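Local coordinates for Ice-binding protein (Flavobacteriaceae bacterium, PDB 5UYT) that probably binds ice crystals through a right-handed beta-helix, acting as an antifreeze protein of an Antarctic bacterium, at residues Y240-V245 against N415-P420; K378-V383 against E397-V402. All coordinates share one frame; numbering follows the deposited sequence.

Interaction 2 is nested inside the loop that interaction 1 closes: along the chain the order is 240-245, 378-383, 397-402 and 415-420. In space their centres lie about 9 Å apart, on the same side of the chain's centre. Strands 378-380, 397-404 and 415-417 follow one another in coil order, but the early strand 240-242 breaks it by docking beside 415-417. Where the two contacts join, Gln417 N probably donates to Ile398 O (2.8 Å) and Gln417 O probably accepts from Gly400 N (2.9 Å). The result is a continuous beta-helical wall in which an early strand of this ice-binding-like region lies next to the last one and pairs onward with 260-261.

Interaction 1. Residues Y240-V245 against N415-P420; sequences YVTGDV and NAQMTP
Strands 240-242 and 415-417 run parallel, Tyr240 beside Asn415, Val241 beside Ala416 and Thr242 beside Gln417, with axes 4.7 Å apart at only 3°. Three backbone bonds join them: Ala416 N to Tyr240 O, Thr242 N to Ala416 O, and Met418 N to Thr242 O, the last at 3.0 Å. Thr242 O also accepts from the hydroxyl of Thr225, so this carbonyl is gripped twice.

One face carries Tyr240, Thr242, Asn415 and Gln417, polar or amphipathic groups suited to a surface in reach of water. Asn415 brings OD1 to 3.8 Å from Tyr240 CB, while the tyrosine ring leads away from the pairing. With its CG beside the backbone N (chi1 -63°) and the chain extended beyond, Gln417 carries its OE1 to the amide of Asn415, where ND2 donates at 2.9 Å, tilted somewhat from its own amide plane. Thr242 and Gln417 cross at a slant, OG1 lying 3.7 Å from Gln417 CG. A water bonded to Thr242 OG1 (2.8 Å) also takes a weak bond from Gln417 NE2, bridging the two strands.

Val241 and Ala416 face the other way, where apolar groups fit: valine packs near Phe255 and Val260, the small alanine against Ile398. Past the strand, Met418 stands its extended side chain up beside the neighbouring backbone, CG 3.5 Å from Thr242 O and SD 3.7 Å from Gly243 CA. Glycine suits that spot, which separates strand 240-242 from strand 244-247, because at its backbone angles a beta carbon would be jammed against the preceding carbonyl and crowd the sulfur.

Such in-register parallel stacking of coils, with apolar residues turned inward, is characteristic of the right-handed beta-helix, here joining early and late strands of one ice-binding-like region.

Interaction 2. Residues K378-V383 against E397-V402; sequences KFKGSV and EIEGRV
Glu397, Glu399 and Arg401 lose the most surface to residues 378-383, which pair with them parallel and in register. Glu397 lies side by side with Lys378, both chains pointing the same way, and its OE1 rests 3.6 Å from Lys378 CE. The lysine NZ stays 4.5 Å from that OE1, beyond a salt bridge. Glu399, whose CG stands opposite the backbone N (chi1 -179°), sets its OE1 against the CD and CE methylenes of Lys380; that lysine's NZ bonds Val352 O instead.

The Arg401 side chain bends at chi3 (75°) and curls back so that NH1 meets Ser382 OG edge-on, by a somewhat bent bond of 2.8 Å. NE and NH2 bond Tyr224 O and Val222 O, spreading a buried cation over several oxygens. A leucine here would probably leave Ser382 OG without this donor and those carbonyls without their mates. Gly400 has no side chain to accommodate: a beta carbon would run into Gly381 O and the preceding carbonyl.

Thus the acids and lysines, too far apart for salt bridges, probably add only weak attraction, lysine methylenes doing the touching, whereas hydrogen bonds anchor the buried arginine and tie adjacent coils to the chain near Tyr224.

Interaction 1. Residues Y240-V245 against N415-P420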
loop_
_atom_site.group_PDB
_atom_site.type_symbol
_atom_site.label_atom_id
_atom_site.label_comp_id
_atom_site.label_asym_id
_atom_site.label_seq_id
_atom_site.Cartn_x
_atom_site.Cartn_y
_atom_site.Cartn_z
ATOM N N TYR A 240 1.860 28.029 13.322
ATOM C CA TYR A 240 1.973 27.445 14.683
ATOM C C TYR A 240 2.788 26.143 14.617
ATOM O O TYR A 240 2.652 25.380 13.655
ATOM C CB TYR A 240 0.605 27.087 15.236
ATOM C CG TYR A 240 -0.113 28.338 15.710
ATOM C CD1 TYR A 240 -0.095 28.709 17.060
ATOM C CD2 TYR A 240 -0.769 29.161 14.792
ATOM C CE1 TYR A 240 -0.720 29.903 17.464
ATOM C CE2 TYR A 240 -1.379 30.332 15.187
ATOM C CZ TYR A 240 -1.358 30.680 16.522
ATOM O OH TYR A 240 -2.029 31.850 16.858
ATOM N N VAL A 241 3.654 25.932 15.601
ATOM C CA VAL A 241 4.510 24.748 15.617
ATOM C C VAL A 241 4.485 24.142 17.016
ATOM O O VAL A 241 4.529 24.892 18.014
ATOM C CB VAL A 241 5.992 25.125 15.270
ATOM C CG1 VAL A 241 6.893 23.879 15.380
ATOM C CG2 VAL A 241 6.073 25.688 13.845
ATOM N N THR A 242 4.413 22.800 17.105
ATOM C CA THR A 242 4.735 22.131 18.360
ATOM C C THR A 242 6.057 21.404 18.101
ATOM O O THR A 242 6.159 20.585 17.170
ATOM C CB THR A 242 3.644 21.136 18.772
ATOM O OG1 THR A 242 2.416 21.869 18.923
ATOM C CG2 THR A 242 4.020 20.452 20.107
ATOM N N GLY A 243 7.051 21.766 18.891
ATOM C CA GLY A 243 8.431 21.257 18.783
ATOM C C GLY A 243 9.363 22.403 18.437
ATOM O O GLY A 243 8.933 23.566 18.390
ATOM N N ASP A 244 10.647 22.085 18.239
ATOM C CA ASP A 244 11.656 23.155 18.046
ATOM C C ASP A 244 11.837 23.478 16.575
ATOM O O ASP A 244 11.534 22.641 15.714
ATOM C CB ASP A 244 13.023 22.736 18.620
ATOM C CG ASP A 244 13.121 22.873 20.151
ATOM O OD1 ASP A 244 12.092 22.902 20.860
ATOM O OD2 ASP A 244 14.259 22.882 20.681
ATOM N N VAL A 245 12.348 24.677 16.286
ATOM C CA VAL A 245 12.643 25.040 14.901
ATOM C C VAL A 245 14.032 25.652 14.888
ATOM O O VAL A 245 14.445 26.275 15.873
ATOM C CB VAL A 245 11.595 26.011 14.279
ATOM C CG1 VAL A 245 10.200 25.370 14.256
ATOM C CG2 VAL A 245 11.558 27.369 15.002
ATOM N N ASN A 415 0.870 24.722 9.963
ATOM C CA ASN A 415 0.671 24.201 11.315
ATOM C C ASN A 415 1.401 22.871 11.386
ATOM O O ASN A 415 1.035 21.921 10.682
ATOM C CB ASN A 415 -0.810 24.078 11.648
ATOM C CG ASN A 415 -1.047 23.803 13.133
ATOM O OD1 ASN A 415 -1.786 24.544 13.840
ATOM N ND2 ASN A 415 -0.433 22.777 13.606
ATOM N N ALA A 416 2.470 22.815 12.176
ATOM C CA ALA A 416 3.323 21.625 12.120
ATOM C C ALA A 416 3.536 21.139 13.538
ATOM O O ALA A 416 3.967 21.917 14.401
ATOM C CB ALA A 416 4.669 21.972 11.461
ATOM N N GLN A 417 3.248 19.860 13.779
ATOM C CA GLN A 417 3.286 19.311 15.118
ATOM C C GLN A 417 4.056 18.019 15.153
ATOM O O GLN A 417 3.707 17.065 14.469
ATOM C CB GLN A 417 1.846 19.073 15.664
ATOM C CG GLN A 417 1.049 20.403 15.787
ATOM C CD GLN A 417 -0.408 20.218 16.190
ATOM O OE1 GLN A 417 -1.326 20.859 15.602
ATOM N NE2 GLN A 417 -0.638 19.407 17.180
ATOM N N MET A 418 5.140 18.000 15.926
ATOM C CA MET A 418 5.961 16.794 16.022
ATOM C C MET A 418 5.177 15.613 16.577
ATOM O O MET A 418 4.239 15.774 17.381
ATOM C CB MET A 418 7.191 17.059 16.901
ATOM C CG MET A 418 6.885 17.364 18.349
ATOM S SD MET A 418 8.437 17.574 19.289
ATOM C CE MET A 418 7.794 17.957 20.904
ATOM N N THR A 419 5.562 14.423 16.124
ATOM C CA THR A 419 5.043 13.157 16.618
ATOM C C THR A 419 5.887 12.747 17.850
ATOM O O THR A 419 6.949 13.351 18.094
ATOM C CB THR A 419 5.145 12.094 15.499
ATOM O OG1 THR A 419 6.445 12.198 14.894
ATOM C CG2 THR A 419 4.066 12.398 14.397
ATOM N N PRO A 420 5.415 11.775 18.645
ATOM C CA PRO A 420 6.067 11.544 19.959
ATOM C C PRO A 420 7.514 11.053 19.914
ATOM O O PRO A 420 7.949 10.371 18.969
ATOM C CB PRO A 420 5.189 10.473 20.617
ATOM C CG PRO A 420 3.867 10.618 19.957
ATOM C CD PRO A 420 4.138 11.034 18.539
HETATM O O HOH W 1 0.838 19.606 19.469
#

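Interaction 2. Residues K378-V383 against E397-V402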
loop_
_atom_site.group_PDB
_atom_site.type_symbol
_atom_site.label_atom_id
_atom_site.label_comp_id
_atom_site.label_asym_id
_atom_site.label_seq_id
_atom_site.Cartn_x
_atom_site.Cartn_y
_atom_site.Cartn_z
ATOM N N LYS A 378 -1.866 17.865 3.512
ATOM C CA LYS A 378 -1.915 17.284 4.855
ATOM C C LYS A 378 -0.859 16.194 4.847
ATOM O O LYS A 378 -1.096 15.075 4.329
ATOM C CB LYS A 378 -3.318 16.731 5.194
ATOM C CG LYS A 378 -4.358 17.850 5.272
ATOM C CD LYS A 378 -5.745 17.339 5.641
ATOM C CE LYS A 378 -6.640 18.545 5.959
ATOM N NZ LYS A 378 -8.017 18.045 6.175
ATOM N N PHE A 379 0.308 16.517 5.390
ATOM C CA PHE A 379 1.451 15.609 5.299
ATOM C C PHE A 379 1.676 14.922 6.642
ATOM O O PHE A 379 1.405 15.524 7.706
ATOM C CB PHE A 379 2.746 16.343 4.825
ATOM C CG PHE A 379 3.670 15.449 3.992
ATOM C CD1 PHE A 379 3.371 15.212 2.650
ATOM C CD2 PHE A 379 4.771 14.808 4.563
ATOM C CE1 PHE A 379 4.151 14.352 1.861
ATOM C CE2 PHE A 379 5.557 13.945 3.785
ATOM C CZ PHE A 379 5.249 13.721 2.451
ATOM N N LYS A 380 2.156 13.672 6.607
ATOM C CA LYS A 380 2.370 12.898 7.842
ATOM C C LYS A 380 3.697 12.164 7.750
ATOM O O LYS A 380 4.060 11.654 6.685
ATOM C CB LYS A 380 1.213 11.911 8.099
ATOM C CG LYS A 380 -0.104 12.679 8.340
ATOM C CD LYS A 380 -1.277 11.814 8.761
ATOM C CE LYS A 380 -2.583 12.632 8.846
ATOM N NZ LYS A 380 -2.895 13.372 7.563
ATOM N N GLY A 381 4.396 12.123 8.872
ATOM C CA GLY A 381 5.662 11.388 8.978
ATOM C C GLY A 381 6.847 12.334 9.072
ATOM O O GLY A 381 6.661 13.559 9.080
ATOM N N SER A 382 8.050 11.763 9.137
ATOM C CA SER A 382 9.267 12.574 9.237
ATOM C C SER A 382 9.962 12.593 7.869
ATOM O O SER A 382 10.384 11.544 7.367
ATOM C CB SER A 382 10.196 11.963 10.292
ATOM O OG SER A 382 9.619 12.089 11.572
ATOM N N VAL A 383 10.062 13.785 7.275
ATOM C CA VAL A 383 10.666 13.924 5.956
ATOM C C VAL A 383 12.089 14.376 6.211
ATOM O O VAL A 383 12.336 15.352 6.935
ATOM C CB VAL A 383 10.005 15.031 5.101
ATOM C CG1 VAL A 383 10.714 15.104 3.740
ATOM C CG2 VAL A 383 8.534 14.784 4.934
ATOM N N GLU A 397 -0.529 21.258 6.727
ATOM C CA GLU A 397 -0.547 20.709 8.094
ATOM C C GLU A 397 0.445 19.567 8.069
ATOM O O GLU A 397 0.412 18.737 7.146
ATOM C CB GLU A 397 -1.953 20.174 8.420
ATOM C CG GLU A 397 -2.991 21.299 8.442
ATOM C CD GLU A 397 -4.425 20.809 8.609
ATOM O OE1 GLU A 397 -4.636 19.595 8.714
ATOM O OE2 GLU A 397 -5.325 21.676 8.643
ATOM N N ILE A 398 1.345 19.535 9.052
ATOM C CA ILE A 398 2.314 18.439 9.196
ATOM C C ILE A 398 2.119 17.773 10.579
ATOM O O ILE A 398 2.087 18.455 11.623
ATOM C CB ILE A 398 3.769 18.995 9.089
ATOM C CG1 ILE A 398 4.098 19.380 7.622
ATOM C CG2 ILE A 398 4.831 17.997 9.609
ATOM C CD1 ILE A 398 4.903 20.660 7.589
ATOM N N GLU A 399 1.926 16.456 10.572
ATOM C CA GLU A 399 1.986 15.653 11.795
ATOM C C GLU A 399 3.261 14.851 11.606
ATOM O O GLU A 399 3.288 13.849 10.877
ATOM C CB GLU A 399 0.761 14.752 11.915
ATOM C CG GLU A 399 0.678 13.892 13.151
ATOM C CD GLU A 399 -0.508 12.931 13.109
ATOM O OE1 GLU A 399 -1.337 13.049 12.161
ATOM O OE2 GLU A 399 -0.642 12.071 14.042
ATOM N N GLY A 400 4.329 15.333 12.228
ATOM C CA GLY A 400 5.655 14.743 11.982
ATOM C C GLY A 400 6.658 15.883 11.947
ATOM O O GLY A 400 6.628 16.744 12.790
ATOM N N ARG A 401 7.565 15.876 10.963
ATOM C CA ARG A 401 8.601 16.910 10.898
ATOM C C ARG A 401 9.110 17.050 9.488
ATOM O O ARG A 401 9.014 16.127 8.703
ATOM C CB ARG A 401 9.772 16.681 11.879
ATOM C CG ARG A 401 10.300 15.274 11.972
ATOM C CD ARG A 401 11.278 15.099 13.165
ATOM N NE ARG A 401 10.665 15.039 14.511
ATOM C CZ ARG A 401 9.941 14.019 14.981
ATOM N NH1 ARG A 401 9.668 12.914 14.225
ATOM N NH2 ARG A 401 9.483 14.059 16.232
ATOM N N VAL A 402 9.652 18.224 9.174
ATOM C CA VAL A 402 10.290 18.404 7.872
ATOM C C VAL A 402 11.716 18.904 8.116
ATOM O O VAL A 402 11.911 19.938 8.760
ATOM C CB VAL A 402 9.524 19.442 7.056
ATOM C CG1 VAL A 402 10.279 19.686 5.762
ATOM C CG2 VAL A 402 8.093 18.934 6.759
#